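Long-range contact in receptor-type adenylate cyclase GRESAG 4.3 (PDB 1FX4), which converts ATP into 3',5'-cyclic AMP and diphosphate through its magnesium-dependent catalytic domain, and could act as a receptor for an unknown ligand: residues T197-T202 with M213-A218. Sequence-based numbering, arbitrary orientation.
Sequences TTLGAT and MYQLNA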
ATOM      1  N   THR A 197     -25.666  11.678  10.151  1.00 30.13           N
ATOM      2  CA  THR A 197     -26.376  12.319   9.052  1.00 30.47           C
ATOM      3  C   THR A 197     -26.510  11.305   7.927  1.00 30.86           C
ATOM      4  O   THR A 197     -25.528  10.673   7.519  1.00 29.60           O
ATOM      5  CB  THR A 197     -25.621  13.561   8.519  1.00 31.14           C
ATOM      6  OG1 THR A 197     -25.714  14.619   9.479  1.00 32.68           O
ATOM      7  CG2 THR A 197     -26.218  14.042   7.186  1.00 30.91           C
ATOM      8  N   THR A 198     -27.737  11.105   7.460  1.00 30.88           N
ATOM      9  CA  THR A 198     -27.967  10.170   6.368  1.00 31.79           C
ATOM     10  C   THR A 198     -27.527  10.845   5.086  1.00 31.79           C
ATOM     11  O   THR A 198     -27.860  11.999   4.835  1.00 32.16           O
ATOM     12  CB  THR A 198     -29.447   9.795   6.240  1.00 32.70           C
ATOM     13  OG1 THR A 198     -30.199  10.968   5.908  1.00 35.71           O
ATOM     14  CG2 THR A 198     -29.959   9.242   7.552  1.00 32.26           C
ATOM     15  N   LEU A 199     -26.728  10.140   4.300  1.00 31.84           N
ATOM     16  CA  LEU A 199     -26.235  10.664   3.037  1.00 32.69           C
ATOM     17  C   LEU A 199     -26.986  10.059   1.865  1.00 33.48           C
ATOM     18  O   LEU A 199     -26.907  10.560   0.744  1.00 34.15           O
ATOM     19  CB  LEU A 199     -24.734  10.401   2.902  1.00 32.03           C
ATOM     20  CG  LEU A 199     -23.803  11.558   3.285  1.00 33.34           C
ATOM     21  CD1 LEU A 199     -24.363  12.370   4.425  1.00 32.32           C
ATOM     22  CD2 LEU A 199     -22.414  11.031   3.607  1.00 31.87           C
ATOM     23  N   GLY A 200     -27.723   8.987   2.134  1.00 34.19           N
ATOM     24  CA  GLY A 200     -28.490   8.330   1.093  1.00 36.20           C
ATOM     25  C   GLY A 200     -27.714   7.304   0.285  1.00 37.09           C
ATOM     26  O   GLY A 200     -26.533   7.040   0.548  1.00 36.86           O
ATOM     27  N   ALA A 201     -28.390   6.740  -0.712  1.00 37.67           N
ATOM     28  CA  ALA A 201     -27.822   5.726  -1.594  1.00 38.49           C
ATOM     29  C   ALA A 201     -26.625   6.261  -2.365  1.00 39.03           C
ATOM     30  O   ALA A 201     -26.667   7.358  -2.941  1.00 39.10           O
ATOM     31  CB  ALA A 201     -28.886   5.209  -2.548  1.00 38.97           C
ATOM     32  N   THR A 202     -25.569   5.457  -2.387  1.00 39.00           N
ATOM     33  CA  THR A 202     -24.318   5.815  -3.034  1.00 39.73           C
ATOM     34  C   THR A 202     -23.807   4.693  -3.929  1.00 40.07           C
ATOM     35  O   THR A 202     -23.824   3.522  -3.547  1.00 39.97           O
ATOM     36  CB  THR A 202     -23.249   6.086  -1.964  1.00 39.92           C
ATOM     37  OG1 THR A 202     -23.742   7.062  -1.039  1.00 40.27           O
ATOM     38  CG2 THR A 202     -21.967   6.571  -2.589  1.00 39.64           C
ATOM     39  N   MET A 213     -25.371   5.280   2.709  1.00 29.91           N
ATOM     40  CA  MET A 213     -24.258   5.774   3.503  1.00 29.33           C
ATOM     41  C   MET A 213     -24.722   6.666   4.661  1.00 28.17           C
ATOM     42  O   MET A 213     -25.680   7.441   4.513  1.00 27.44           O
ATOM     43  CB  MET A 213     -23.328   6.548   2.557  1.00 29.74           C
ATOM     44  CG  MET A 213     -21.859   6.175   2.621  1.00 32.16           C
ATOM     45  SD  MET A 213     -21.467   4.429   2.583  1.00 32.06           S
ATOM     46  CE  MET A 213     -20.703   4.225   0.986  1.00 31.96           C
ATOM     47  N   TYR A 214     -24.047   6.531   5.806  1.00 26.27           N
ATOM     48  CA  TYR A 214     -24.336   7.318   7.007  1.00 24.91           C
ATOM     49  C   TYR A 214     -23.077   8.027   7.477  1.00 23.58           C
ATOM     50  O   TYR A 214     -22.049   7.387   7.688  1.00 23.00           O
ATOM     51  CB  TYR A 214     -24.863   6.425   8.130  1.00 26.53           C
ATOM     52  CG  TYR A 214     -26.189   5.819   7.773  1.00 29.44           C
ATOM     53  CD1 TYR A 214     -26.259   4.666   7.000  1.00 30.05           C
ATOM     54  CD2 TYR A 214     -27.377   6.454   8.129  1.00 30.36           C
ATOM     55  CE1 TYR A 214     -27.478   4.164   6.576  1.00 32.28           C
ATOM     56  CE2 TYR A 214     -28.601   5.961   7.715  1.00 32.60           C
ATOM     57  CZ  TYR A 214     -28.645   4.822   6.935  1.00 32.92           C
ATOM     58  OH  TYR A 214     -29.855   4.354   6.490  1.00 35.08           O
ATOM     59  N   GLN A 215     -23.172   9.347   7.638  1.00 21.93           N
ATOM     60  CA  GLN A 215     -22.049  10.162   8.076  1.00 21.97           C
ATOM     61  C   GLN A 215     -22.069  10.328   9.578  1.00 22.20           C
ATOM     62  O   GLN A 215     -23.038  10.842  10.131  1.00 22.62           O
ATOM     63  CB  GLN A 215     -22.109  11.532   7.404  1.00 21.66           C
ATOM     64  CG  GLN A 215     -21.106  12.548   7.891  1.00 22.36           C
ATOM     65  CD  GLN A 215     -21.317  13.901   7.209  1.00 23.40           C
ATOM     66  OE1 GLN A 215     -21.704  14.890   7.840  1.00 25.37           O
ATOM     67  NE2 GLN A 215     -21.086  13.937   5.920  1.00 20.28           N
ATOM     68  N   LEU A 216     -21.002   9.873  10.227  1.00 22.12           N
ATOM     69  CA  LEU A 216     -20.864   9.996  11.671  1.00 21.72           C
ATOM     70  C   LEU A 216     -20.294  11.395  11.887  1.00 21.35           C
ATOM     71  O   LEU A 216     -19.163  11.689  11.476  1.00 20.68           O
ATOM     72  CB  LEU A 216     -19.887   8.943  12.207  1.00 22.71           C
ATOM     73  CG  LEU A 216     -19.541   9.016  13.699  1.00 24.11           C
ATOM     74  CD1 LEU A 216     -20.788   8.737  14.535  1.00 23.61           C
ATOM     75  CD2 LEU A 216     -18.430   8.018  14.038  1.00 24.43           C
ATOM     76  N   ASN A 217     -21.087  12.257  12.518  1.00 21.46           N
ATOM     77  CA  ASN A 217     -20.672  13.636  12.776  1.00 21.86           C
ATOM     78  C   ASN A 217     -19.764  13.732  13.999  1.00 22.07           C
ATOM     79  O   ASN A 217     -20.141  14.299  15.026  1.00 20.56           O
ATOM     80  CB  ASN A 217     -21.907  14.510  12.949  1.00 23.20           C
ATOM     81  CG  ASN A 217     -22.804  14.472  11.740  1.00 24.26           C
ATOM     82  OD1 ASN A 217     -24.042  14.415  11.857  1.00 26.27           O
ATOM     83  ND2 ASN A 217     -22.191  14.507  10.561  1.00 22.85           N
ATOM     84  N   ALA A 218     -18.554  13.201  13.857  1.00 21.45           N
ATOM     85  CA  ALA A 218     -17.566  13.177  14.931  1.00 22.33           C
ATOM     86  C   ALA A 218     -17.151  14.559  15.406  1.00 22.77           C
ATOM     87  O   ALA A 218     -16.882  14.752  16.585  1.00 22.48           O
ATOM     88  CB  ALA A 218     -16.352  12.378  14.508  1.00 22.06           C
TER
HETATM   89  O   HOH W   1     -28.241   6.662   3.813  1.00 43.54           O
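T197 and Q215 pair as antiparallel neighbours through two nearly straight backbone bonds, T197 N to Q215 O at 2.8 Å and Q215 N to T197 O at 2.7 Å. Just beyond this pair, T197 OG1, turned beside its own backbone N (chi1 -72°), donates to a lone pair of N217 OD1 at 2.9 Å in the carbonyl plane, tying the strand to the inverse gamma turn centred on N217. The N217 amide also makes a weak bond to Q215 OE1.

The tighter packing lies on the face of L199, M213 and Q215. L199 CD1 and CD2 lean against the extended Q215 side chain, each 3.8 Å from Q215 CB, while L199 CB meets M213 CB at 4.1 Å. L177 of the adjoining strand touches L199 and M213, and the T202 side chain crosses that of M213 at about a right angle, with OG1 against M213 CB.

The other face is looser. Apart from the backbone, it brings T198 CG2 obliquely to the Y214 ring, 3.6 Å from Y214 CE2; T198 is exposed, whereas Y214 stacks on Y183. A water lies over the rim of this ring, accepting from G200 N and donating to M213 O. It thereby supplements the weak direct bond from G200 N to M213 O, the atom that L199 N reaches at 2.9 Å.

Two residues of one strand, L199 and G200, are thus set against M213 alone on the other, a classic beta bulge. It shifts the pairing by one residue within the 196-202/211-216 hairpin, which forms one margin of the seven-stranded sheet in this class III cyclase catalytic domain, away from the magnesium site.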